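Local coordinates for periplasmic binding protein (Thermotoga lettingae TMO, PDB 4RY8) that binds the sugar 5-methylthioribose and probably hands it on to a membrane transporter as the soluble, solute-binding component, at residues 127-130 and 136-139; 131-136 and 226-231; 158-161 and 166-169. One frame throughout, in Å; residues are numbered along the deposited sequence.

Interaction 1: 127-130 and 136-139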
ATOM      1  N   LYS C 127       5.686   3.281  -6.744  1.00 17.40           N
ATOM      2  CA  LYS C 127       4.567   3.637  -7.640  1.00 24.73           C
ATOM      3  C   LYS C 127       4.596   5.109  -8.064  1.00 20.06           C
ATOM      4  O   LYS C 127       4.267   5.400  -9.201  1.00 18.87           O
ATOM      5  CB  LYS C 127       3.198   3.400  -7.000  1.00 25.57           C
ATOM      6  CG  LYS C 127       2.098   4.208  -7.713  1.00 33.05           C
ATOM      7  CD  LYS C 127       0.723   4.007  -7.153  1.00 27.17           C
ATOM      8  CE  LYS C 127       0.417   4.927  -6.016  1.00 30.45           C
ATOM      9  NZ  LYS C 127      -0.794   4.478  -5.286  1.00 44.11           N
ATOM     10  N   GLN C 128       5.007   6.007  -7.166  1.00 20.21           N
ATOM     11  CA  GLN C 128       5.043   7.456  -7.493  1.00 21.97           C
ATOM     12  C   GLN C 128       6.067   7.673  -8.624  1.00 24.10           C
ATOM     13  O   GLN C 128       5.816   8.375  -9.581  1.00 19.66           O
ATOM     14  CB  GLN C 128       5.450   8.243  -6.268  1.00 23.53           C
ATOM     15  CG  GLN C 128       5.442   9.743  -6.442  1.00 29.86           C
ATOM     16  CD  GLN C 128       4.054  10.259  -6.412  1.00 39.29           C
ATOM     17  OE1 GLN C 128       3.101   9.473  -6.384  1.00 27.10           O
ATOM     18  NE2 GLN C 128       3.913  11.575  -6.384  1.00 38.90           N
ATOM     19  N   LEU C 129       7.219   6.996  -8.531  1.00 17.70           N
ATOM     20  CA  LEU C 129       8.195   7.073  -9.575  1.00 19.90           C
ATOM     21  C   LEU C 129       7.578   6.511 -10.889  1.00 18.95           C
ATOM     22  O   LEU C 129       7.725   7.110 -11.951  1.00 21.42           O
ATOM     23  CB  LEU C 129       9.475   6.288  -9.168  1.00 18.73           C
ATOM     24  CG  LEU C 129      10.668   6.328 -10.137  1.00 20.21           C
ATOM     25  CD1 LEU C 129      11.929   5.854  -9.440  1.00 24.82           C
ATOM     26  CD2 LEU C 129      10.438   5.474 -11.361  1.00 28.81           C
ATOM     27  N   ALA C 130       6.936   5.347 -10.819  1.00 19.75           N
ATOM     28  CA  ALA C 130       6.408   4.653 -11.997  1.00 19.85           C
ATOM     29  C   ALA C 130       5.420   5.470 -12.750  1.00 22.44           C
ATOM     30  O   ALA C 130       5.547   5.669 -13.923  1.00 25.58           O
ATOM     31  CB  ALA C 130       5.782   3.336 -11.569  1.00 25.41           C
ATOM     32  N   ASN C 136       7.946   4.127 -17.922  1.00 21.29           N
ATOM     33  CA  ASN C 136       9.275   4.018 -18.557  1.00 28.56           C
ATOM     34  C   ASN C 136      10.352   4.904 -17.885  1.00 24.37           C
ATOM     35  O   ASN C 136      10.271   6.148 -17.916  1.00 23.89           O
ATOM     36  CB  ASN C 136       9.187   4.400 -20.037  1.00 28.52           C
ATOM     37  CG  ASN C 136       8.341   3.436 -20.834  1.00 36.98           C
ATOM     38  OD1 ASN C 136       8.696   2.264 -21.019  1.00 32.04           O
ATOM     39  ND2 ASN C 136       7.201   3.906 -21.280  1.00 37.05           N
ATOM     40  N   ALA C 137      11.359   4.261 -17.302  1.00 22.15           N
ATOM     41  CA  ALA C 137      12.448   4.940 -16.618  1.00 21.08           C
ATOM     42  C   ALA C 137      13.646   4.017 -16.479  1.00 21.57           C
ATOM     43  O   ALA C 137      13.466   2.823 -16.294  1.00 23.15           O
ATOM     44  CB  ALA C 137      12.051   5.360 -15.221  1.00 18.97           C
ATOM     45  N   ASN C 138      14.837   4.627 -16.445  1.00 23.36           N
ATOM     46  CA  ASN C 138      16.107   3.954 -16.127  1.00 25.82           C
ATOM     47  C   ASN C 138      16.605   4.345 -14.708  1.00 22.43           C
ATOM     48  O   ASN C 138      17.209   5.396 -14.497  1.00 25.97           O
ATOM     49  CB  ASN C 138      17.163   4.330 -17.177  1.00 37.20           C
ATOM     50  CG  ASN C 138      16.791   3.883 -18.588  1.00 34.14           C
ATOM     51  OD1 ASN C 138      17.041   4.591 -19.564  1.00 39.15           O
ATOM     52  ND2 ASN C 138      16.214   2.713 -18.693  1.00 27.00           N
ATOM     53  N   VAL C 139      16.368   3.467 -13.752  1.00 20.21           N
ATOM     54  CA  VAL C 139      16.469   3.810 -12.354  1.00 19.65           C
ATOM     55  C   VAL C 139      17.758   3.344 -11.753  1.00 20.69           C
ATOM     56  O   VAL C 139      18.113   2.125 -11.886  1.00 20.69           O
ATOM     57  CB  VAL C 139      15.299   3.153 -11.563  1.00 19.45           C
ATOM     58  CG1 VAL C 139      15.368   3.527 -10.086  1.00 22.83           C
ATOM     59  CG2 VAL C 139      13.972   3.568 -12.173  1.00 29.68           C
TER

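Interaction 2: 131-136 and 226-231. With SR1 (5-S-methyl-5-thio-alpha-D-ribofuranose), chain G.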
ATOM      1  N   VAL C 131       4.434   5.963 -12.031  1.00 21.53           N
ATOM      2  CA  VAL C 131       3.442   6.856 -12.578  1.00 23.12           C
ATOM      3  C   VAL C 131       4.022   8.209 -13.130  1.00 22.30           C
ATOM      4  O   VAL C 131       3.598   8.682 -14.197  1.00 23.05           O
ATOM      5  CB  VAL C 131       2.342   7.097 -11.506  1.00 23.73           C
ATOM      6  CG1 VAL C 131       1.391   8.213 -11.920  1.00 32.75           C
ATOM      7  CG2 VAL C 131       1.592   5.807 -11.270  1.00 32.38           C
ATOM      8  N   ASP C 132       4.928   8.854 -12.407  1.00 20.63           N
ATOM      9  CA  ASP C 132       5.539  10.060 -12.922  1.00 21.80           C
ATOM     10  C   ASP C 132       6.239   9.860 -14.228  1.00 21.83           C
ATOM     11  O   ASP C 132       6.297  10.764 -15.037  1.00 21.96           O
ATOM     12  CB  ASP C 132       6.550  10.619 -11.923  1.00 31.14           C
ATOM     13  CG  ASP C 132       5.895  11.455 -10.832  1.00 32.02           C
ATOM     14  OD1 ASP C 132       4.644  11.505 -10.784  1.00 27.49           O
ATOM     15  OD2 ASP C 132       6.655  12.050 -10.035  1.00 29.49           O
ATOM     16  N   PHE C 133       6.820   8.683 -14.431  1.00 20.53           N
ATOM     17  CA  PHE C 133       7.467   8.365 -15.680  1.00 20.78           C
ATOM     18  C   PHE C 133       6.573   7.598 -16.681  1.00 21.74           C
ATOM     19  O   PHE C 133       7.080   7.086 -17.684  1.00 21.48           O
ATOM     20  CB  PHE C 133       8.754   7.555 -15.352  1.00 20.17           C
ATOM     21  CG  PHE C 133       9.895   8.412 -14.924  1.00 20.38           C
ATOM     22  CD1 PHE C 133      10.029   8.804 -13.604  1.00 19.54           C
ATOM     23  CD2 PHE C 133      10.843   8.855 -15.859  1.00 22.97           C
ATOM     24  CE1 PHE C 133      11.084   9.600 -13.208  1.00 19.71           C
ATOM     25  CE2 PHE C 133      11.894   9.636 -15.474  1.00 23.52           C
ATOM     26  CZ  PHE C 133      12.015  10.027 -14.148  1.00 23.69           C
ATOM     27  N   ALA C 134       5.254   7.537 -16.452  1.00 21.78           N
ATOM     28  CA  ALA C 134       4.351   6.729 -17.302  1.00 22.99           C
ATOM     29  C   ALA C 134       4.922   5.333 -17.570  1.00 23.88           C
ATOM     30  O   ALA C 134       4.809   4.848 -18.673  1.00 23.22           O
ATOM     31  CB  ALA C 134       4.039   7.394 -18.630  1.00 23.81           C
ATOM     32  N   GLY C 135       5.522   4.719 -16.554  1.00 21.79           N
ATOM     33  CA  GLY C 135       6.031   3.336 -16.617  1.00 26.68           C
ATOM     34  C   GLY C 135       7.279   3.071 -17.437  1.00 22.29           C
ATOM     35  O   GLY C 135       7.629   1.892 -17.632  1.00 26.77           O
ATOM     36  N   ASN C 136       7.946   4.127 -17.922  1.00 21.29           N
ATOM     37  CA  ASN C 136       9.275   4.018 -18.557  1.00 28.56           C
ATOM     38  C   ASN C 136      10.352   4.904 -17.885  1.00 24.37           C
ATOM     39  O   ASN C 136      10.271   6.148 -17.916  1.00 23.89           O
ATOM     40  CB  ASN C 136       9.187   4.400 -20.037  1.00 28.52           C
ATOM     41  CG  ASN C 136       8.341   3.436 -20.834  1.00 36.98           C
ATOM     42  OD1 ASN C 136       8.696   2.264 -21.019  1.00 32.04           O
ATOM     43  ND2 ASN C 136       7.201   3.906 -21.280  1.00 37.05           N
ATOM     44  N   LYS C 226      15.265  12.756 -11.674  1.00 28.20           N
ATOM     45  CA  LYS C 226      14.226  12.960 -10.680  1.00 32.10           C
ATOM     46  C   LYS C 226      14.486  11.971  -9.563  1.00 25.14           C
ATOM     47  O   LYS C 226      14.770  10.821  -9.829  1.00 22.18           O
ATOM     48  CB  LYS C 226      12.848  12.773 -11.315  1.00 34.09           C
ATOM     49  CG  LYS C 226      12.443  13.941 -12.199  1.00 56.36           C
ATOM     50  CD  LYS C 226      10.937  13.982 -12.333  1.00 60.61           C
ATOM     51  CE  LYS C 226      10.500  14.892 -13.464  1.00 56.62           C
ATOM     52  NZ  LYS C 226       9.009  14.954 -13.489  1.00 74.51           N
ATOM     53  N   VAL C 227      14.470  12.443  -8.327  1.00 22.53           N
ATOM     54  CA  VAL C 227      14.829  11.633  -7.182  1.00 20.89           C
ATOM     55  C   VAL C 227      13.635  11.411  -6.283  1.00 20.10           C
ATOM     56  O   VAL C 227      12.924  12.339  -5.982  1.00 21.01           O
ATOM     57  CB  VAL C 227      15.979  12.258  -6.366  1.00 23.27           C
ATOM     58  CG1 VAL C 227      16.422  11.288  -5.250  1.00 22.26           C
ATOM     59  CG2 VAL C 227      17.142  12.606  -7.293  1.00 29.33           C
ATOM     60  N   TYR C 228      13.431  10.151  -5.910  1.00 20.59           N
ATOM     61  CA  TYR C 228      12.348   9.682  -5.049  1.00 24.71           C
ATOM     62  C   TYR C 228      13.024   9.048  -3.836  1.00 24.03           C
ATOM     63  O   TYR C 228      13.950   8.242  -3.997  1.00 25.05           O
ATOM     64  CB  TYR C 228      11.464   8.649  -5.803  1.00 20.97           C
ATOM     65  CG  TYR C 228      10.825   9.290  -7.043  1.00 20.19           C
ATOM     66  CD1 TYR C 228      11.571   9.498  -8.210  1.00 24.34           C
ATOM     67  CD2 TYR C 228       9.517   9.756  -7.031  1.00 19.31           C
ATOM     68  CE1 TYR C 228      11.024  10.110  -9.325  1.00 23.21           C
ATOM     69  CE2 TYR C 228       8.978  10.378  -8.151  1.00 20.35           C
ATOM     70  CZ  TYR C 228       9.729  10.560  -9.274  1.00 22.76           C
ATOM     71  OH  TYR C 228       9.220  11.167 -10.368  1.00 28.49           O
ATOM     72  N   SER C 229      12.583   9.416  -2.632  1.00 20.65           N
ATOM     73  CA  SER C 229      13.166   8.867  -1.412  1.00 22.00           C
ATOM     74  C   SER C 229      12.124   8.456  -0.368  1.00 21.85           C
ATOM     75  O   SER C 229      10.917   8.520  -0.573  1.00 25.17           O
ATOM     76  CB  SER C 229      14.111   9.887  -0.809  1.00 22.62           C
ATOM     77  OG  SER C 229      13.300  10.980  -0.336  1.00 20.42           O
ATOM     78  N   VAL C 230      12.642   7.994   0.746  1.00 16.83           N
ATOM     79  CA  VAL C 230      11.900   7.803   1.927  1.00 21.88           C
ATOM     80  C   VAL C 230      12.463   8.748   2.992  1.00 20.13           C
ATOM     81  O   VAL C 230      13.657   9.106   2.963  1.00 23.58           O
ATOM     82  CB  VAL C 230      12.049   6.321   2.355  1.00 16.29           C
ATOM     83  CG1 VAL C 230      11.324   6.008   3.617  1.00 16.15           C
ATOM     84  CG2 VAL C 230      11.519   5.437   1.273  1.00 16.73           C
ATOM     85  N   ASP C 231      11.627   9.032   3.987  1.00 17.01           N
ATOM     86  CA  ASP C 231      11.948   9.830   5.167  1.00 17.91           C
ATOM     87  C   ASP C 231      11.796  11.312   4.855  1.00 21.34           C
ATOM     88  O   ASP C 231      11.921  11.742   3.725  1.00 23.88           O
ATOM     89  CB  ASP C 231      13.324   9.569   5.815  1.00 17.15           C
ATOM     90  CG  ASP C 231      13.545   8.105   6.143  1.00 20.97           C
ATOM     91  OD1 ASP C 231      12.616   7.485   6.693  1.00 19.41           O
ATOM     92  OD2 ASP C 231      14.647   7.568   5.834  1.00 21.28           O
TER
HETATM   93  CS  SR1 G 401      19.673   1.960   7.917  1.00 25.10           C
HETATM   94  S   SR1 G 401      17.932   1.639   8.087  1.00 20.45           S
HETATM   95  C5  SR1 G 401      17.431   3.337   7.714  1.00 25.11           C
HETATM   96  C4  SR1 G 401      15.913   3.491   7.766  1.00 20.17           C
HETATM   97  O4  SR1 G 401      15.525   3.102   9.043  1.00 23.29           O
HETATM   98  C1  SR1 G 401      14.519   3.982   9.582  1.00 43.30           C
HETATM   99  O1  SR1 G 401      13.365   3.232   9.756  1.00 27.28           O
HETATM  100  C2  SR1 G 401      14.268   5.122   8.606  1.00 30.48           C
HETATM  101  O2  SR1 G 401      12.964   5.181   7.967  1.00 20.18           O
HETATM  102  C3  SR1 G 401      15.379   4.908   7.596  1.00 21.80           C
HETATM  103  O3  SR1 G 401      14.899   5.111   6.274  1.00 22.86           O

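Interaction 3: 158-161 and 166-169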
ATOM      1  N   GLN C 158      10.617  -4.555  -6.106  1.00 21.25           N
ATOM      2  CA  GLN C 158      10.554  -5.670  -7.021  1.00 16.75           C
ATOM      3  C   GLN C 158       9.150  -5.809  -7.668  1.00 20.58           C
ATOM      4  O   GLN C 158       9.050  -6.146  -8.842  1.00 17.70           O
ATOM      5  CB  GLN C 158      10.942  -6.951  -6.283  1.00 18.27           C
ATOM      6  CG  GLN C 158      12.229  -6.865  -5.485  1.00 17.57           C
ATOM      7  CD  GLN C 158      13.451  -6.407  -6.317  1.00 22.02           C
ATOM      8  OE1 GLN C 158      13.512  -6.640  -7.504  1.00 17.43           O
ATOM      9  NE2 GLN C 158      14.386  -5.705  -5.685  1.00 25.39           N
ATOM     10  N   ILE C 159       8.067  -5.501  -6.915  1.00 17.70           N
ATOM     11  CA  ILE C 159       6.717  -5.662  -7.426  1.00 19.73           C
ATOM     12  C   ILE C 159       6.397  -4.556  -8.424  1.00 18.38           C
ATOM     13  O   ILE C 159       5.730  -4.808  -9.442  1.00 18.00           O
ATOM     14  CB  ILE C 159       5.683  -5.743  -6.253  1.00 33.22           C
ATOM     15  CG1 ILE C 159       5.256  -7.194  -6.013  1.00 51.32           C
ATOM     16  CG2 ILE C 159       4.406  -5.023  -6.560  1.00 30.81           C
ATOM     17  CD1 ILE C 159       6.378  -8.146  -5.683  1.00 43.40           C
ATOM     18  N   ILE C 160       6.848  -3.350  -8.142  1.00 18.34           N
ATOM     19  CA  ILE C 160       6.736  -2.273  -9.124  1.00 21.30           C
ATOM     20  C   ILE C 160       7.459  -2.635 -10.409  1.00 23.63           C
ATOM     21  O   ILE C 160       6.948  -2.368 -11.493  1.00 19.85           O
ATOM     22  CB  ILE C 160       7.260  -0.926  -8.624  1.00 26.39           C
ATOM     23  CG1 ILE C 160       6.098  -0.104  -8.073  1.00 22.84           C
ATOM     24  CG2 ILE C 160       7.898  -0.124  -9.756  1.00 27.41           C
ATOM     25  CD1 ILE C 160       5.335  -0.840  -7.009  1.00 29.46           C
ATOM     26  N   LYS C 161       8.630  -3.254 -10.301  1.00 18.68           N
ATOM     27  CA  LYS C 161       9.297  -3.656 -11.567  1.00 28.62           C
ATOM     28  C   LYS C 161       8.502  -4.696 -12.365  1.00 19.90           C
ATOM     29  O   LYS C 161       8.519  -4.710 -13.617  1.00 19.18           O
ATOM     30  CB  LYS C 161      10.723  -4.127 -11.320  1.00 24.64           C
ATOM     31  CG  LYS C 161      11.644  -2.992 -10.884  1.00 22.59           C
ATOM     32  CD  LYS C 161      13.060  -3.548 -10.780  1.00 27.80           C
ATOM     33  CE  LYS C 161      13.241  -4.301  -9.478  1.00 26.92           C
ATOM     34  NZ  LYS C 161      14.586  -4.956  -9.402  1.00 28.00           N
ATOM     35  N   GLY C 166       8.595  -1.428 -18.049  1.00 20.94           N
ATOM     36  CA  GLY C 166       9.441  -0.383 -18.532  1.00 20.93           C
ATOM     37  C   GLY C 166      10.224   0.377 -17.464  1.00 20.39           C
ATOM     38  O   GLY C 166      11.074   1.172 -17.802  1.00 25.47           O
ATOM     39  N   ILE C 167       9.945   0.144 -16.181  1.00 20.04           N
ATOM     40  CA  ILE C 167      10.676   0.758 -15.086  1.00 19.83           C
ATOM     41  C   ILE C 167      11.841  -0.171 -14.812  1.00 28.56           C
ATOM     42  O   ILE C 167      11.644  -1.283 -14.290  1.00 25.35           O
ATOM     43  CB  ILE C 167       9.791   0.918 -13.845  1.00 19.33           C
ATOM     44  CG1 ILE C 167       8.604   1.811 -14.183  1.00 23.01           C
ATOM     45  CG2 ILE C 167      10.563   1.561 -12.696  1.00 23.25           C
ATOM     46  CD1 ILE C 167       8.961   3.263 -14.403  1.00 25.76           C
ATOM     47  N   LYS C 168      13.040   0.246 -15.230  1.00 26.67           N
ATOM     48  CA  LYS C 168      14.179  -0.693 -15.269  1.00 24.04           C
ATOM     49  C   LYS C 168      15.180  -0.330 -14.177  1.00 23.30           C
ATOM     50  O   LYS C 168      15.468   0.831 -13.976  1.00 20.82           O
ATOM     51  CB  LYS C 168      14.939  -0.633 -16.602  1.00 36.82           C
ATOM     52  CG  LYS C 168      14.128  -0.885 -17.855  1.00 64.29           C
ATOM     53  CD  LYS C 168      13.842  -2.355 -18.044  1.00 48.58           C
ATOM     54  CE  LYS C 168      12.964  -2.586 -19.271  1.00 86.04           C
ATOM     55  NZ  LYS C 168      13.684  -2.346 -20.549  1.00 83.04           N
ATOM     56  N   GLU C 169      15.734  -1.330 -13.490  1.00 22.97           N
ATOM     57  CA  GLU C 169      16.808  -1.069 -12.559  1.00 19.18           C
ATOM     58  C   GLU C 169      18.071  -1.134 -13.395  1.00 27.62           C
ATOM     59  O   GLU C 169      18.350  -2.150 -13.978  1.00 21.87           O
ATOM     60  CB  GLU C 169      16.842  -2.116 -11.439  1.00 22.54           C
ATOM     61  CG  GLU C 169      17.947  -1.869 -10.412  1.00 23.48           C
ATOM     62  CD  GLU C 169      17.884  -2.777  -9.193  1.00 28.08           C
ATOM     63  OE1 GLU C 169      16.802  -3.026  -8.597  1.00 24.38           O
ATOM     64  OE2 GLU C 169      18.963  -3.215  -8.791  1.00 25.74           O
TER
HETATM   65  O   HOH W   1      16.835  -5.200  -7.038  1.00 24.86           O
HETATM   66  O   HOH W   2      11.671  -3.807 -14.690  1.00 36.33           O

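Interaction 1: 127-130 and 136-139
With CG anti to the backbone N (chi1 -177°), L129 sends its branch out from the helix toward the strand, while V139 has CG2 anti to its carbonyl carbon, which points that methyl at the leucine. The two side chains meet tip to tip. V139 CG2 sits against the fork of the leucine: L129 CD2 lies 4.1 Å from V139 CG2, and L129 CD1 is equally distant from it, so one methyl is held by both arms of the branch. A second partner of the same arm lies two residues back along the strand, where A137 CB comes to 4.2 Å from L129 CD2. All of these are ordinary van der Waals distances between carbon atoms, as expected where three buried apolar residues exclude water. In the strand, A137 and V139 both direct CB at the helix, following the alternation of an extended chain. A beta-branched valine is at home in such a strand, and the short side chain of A137 probably allows a close approach of helix and strand here. This is the helix-to-sheet layer of a type I periplasmic binding protein, in one of its two alpha/beta lobes: helix 118-132 runs over a sheet and the chain turns back at once into strand 137-142. L129 also touches I167 on the neighbouring strand 167-173, and A200 and L202 on strand 200-203, so this flexible, forked side chain spans three adjacent strands. Earlier in the same turn, K127 NZ forms a salt bridge with D117 of the second subunit.

Interaction 2: 131-136 and 226-231
Y228 reaches from its strand to the last turn of helix 118-132, where its hydroxyl meets D132. The CB bond points toward the helix, and chi1 of -61°, with CG beside the backbone N, directs the ring at the helix end. Y228 CE1 lies 3.9 Å from F133 CE1, at the edge of that phenylalanine and in its plane. On the other flank Y228 CE2 rests against the helix, 3.7 Å from L129 CA and 4.0 Å from Q128 CG. At the tip, Y228 OH donates to D132 OD2 (2.7 Å) on the lone pair anti to the other oxygen; OD2 sits at the ring edge, near its plane, while the carboxylate plane is turned 60° from the ring. K226 CB approaches the phenylalanine edge at 4.0 Å from F133 CZ; the aliphatic base of a lysine suits this half-covered spot, since its amine can remain outside. Beyond D132 the helix ends in a Schellman motif (A134 as C-prime residue, G135 N to A130 O), and F133 to N136 form a type I' turn. At its far end, strand 226-230 delivers D231 to the ligand, where D231 OD1 accepts from SR1 O2 (2.7 Å) and D231 OD2 from SR1 O3 (2.5 Å). The tyrosine thus brings a polar tip to a partly buried interface otherwise made mainly by carbon atoms, and its bond probably eases the negative charge of D132, which the helix dipole would be expected to disfavour at a C-terminal end; K226 NZ, 5.1 Å from D132 OD2, may help.

Interaction 3: 158-161 and 166-169
K161 lays its aliphatic chain beside the start of strand 167-173: K161 CG passes 3.8 Å from I167 O, and K161 CD lies 4.1 Å from E169 CB. A bend at chi3 (-80°) then carries the amine to E169, where K161 NZ makes a salt bridge and hydrogen bond of 3.0 Å to E169 OE1. The ammonium meets that oxygen from above the carboxylate plane, 49° out of it. The same amine donates to Q158 OE1 at 2.8 Å, one helix turn back, so two oxygens, one charged and one neutral, fix its position. A long, flexible lysine suits this half-covered place because its methylenes can lie along the strand while the amine reaches the carboxylate. Were K161 replaced by an alanine, E169 would probably lose its positive mate and Q158 OE1 this donor, with a gap left beside I167 O and E169 CB. E169 OE1 is gripped by further donors: W157 NE1 reaches it from the same helix, and water 1, which accepts from Q158 NE2, donates to it. The helix and strand are the last two elements of a beta-alpha-beta crossover, strand 137-142, helix 148-163 and strand 167-173, in which the two strands lie side by side and parallel in the sheet. Where the helix runs into the loop leading to the strand, water 2 donates to I167 O at 2.6 Å and more weakly to K161 O. Beneath the polar layer, I160 CG2 touches I167 CG2 at 4.3 Å. Both isoleucines are buried, and their branched apolar side chains fill space between helix and sheet: I160 also packs on Y123 and S126 of helix 118-132, and I167 on A137 and V139 of the neighbouring strand.

All three contacts bind helices to one mixed sheet, and interactions 1 and 2 share helix 118-132. Interaction 1 is wholly buried and purely apolar; its strand 137-142 pairs in parallel with the strand used by interaction 3. Interaction 2 lies where that helix ends, with Y228 buried and D132 and K226 exposed, and it mixes an aromatic edge contact with one neutral-to-charged hydrogen bond. Interaction 3, at the sheet's outermost strand within the chain, adds an ion pair and waters above an apolar floor. I167 ties them together, its CD1 packing against the 131-136 turn. Polar bonds appear where the contacts are only partly buried.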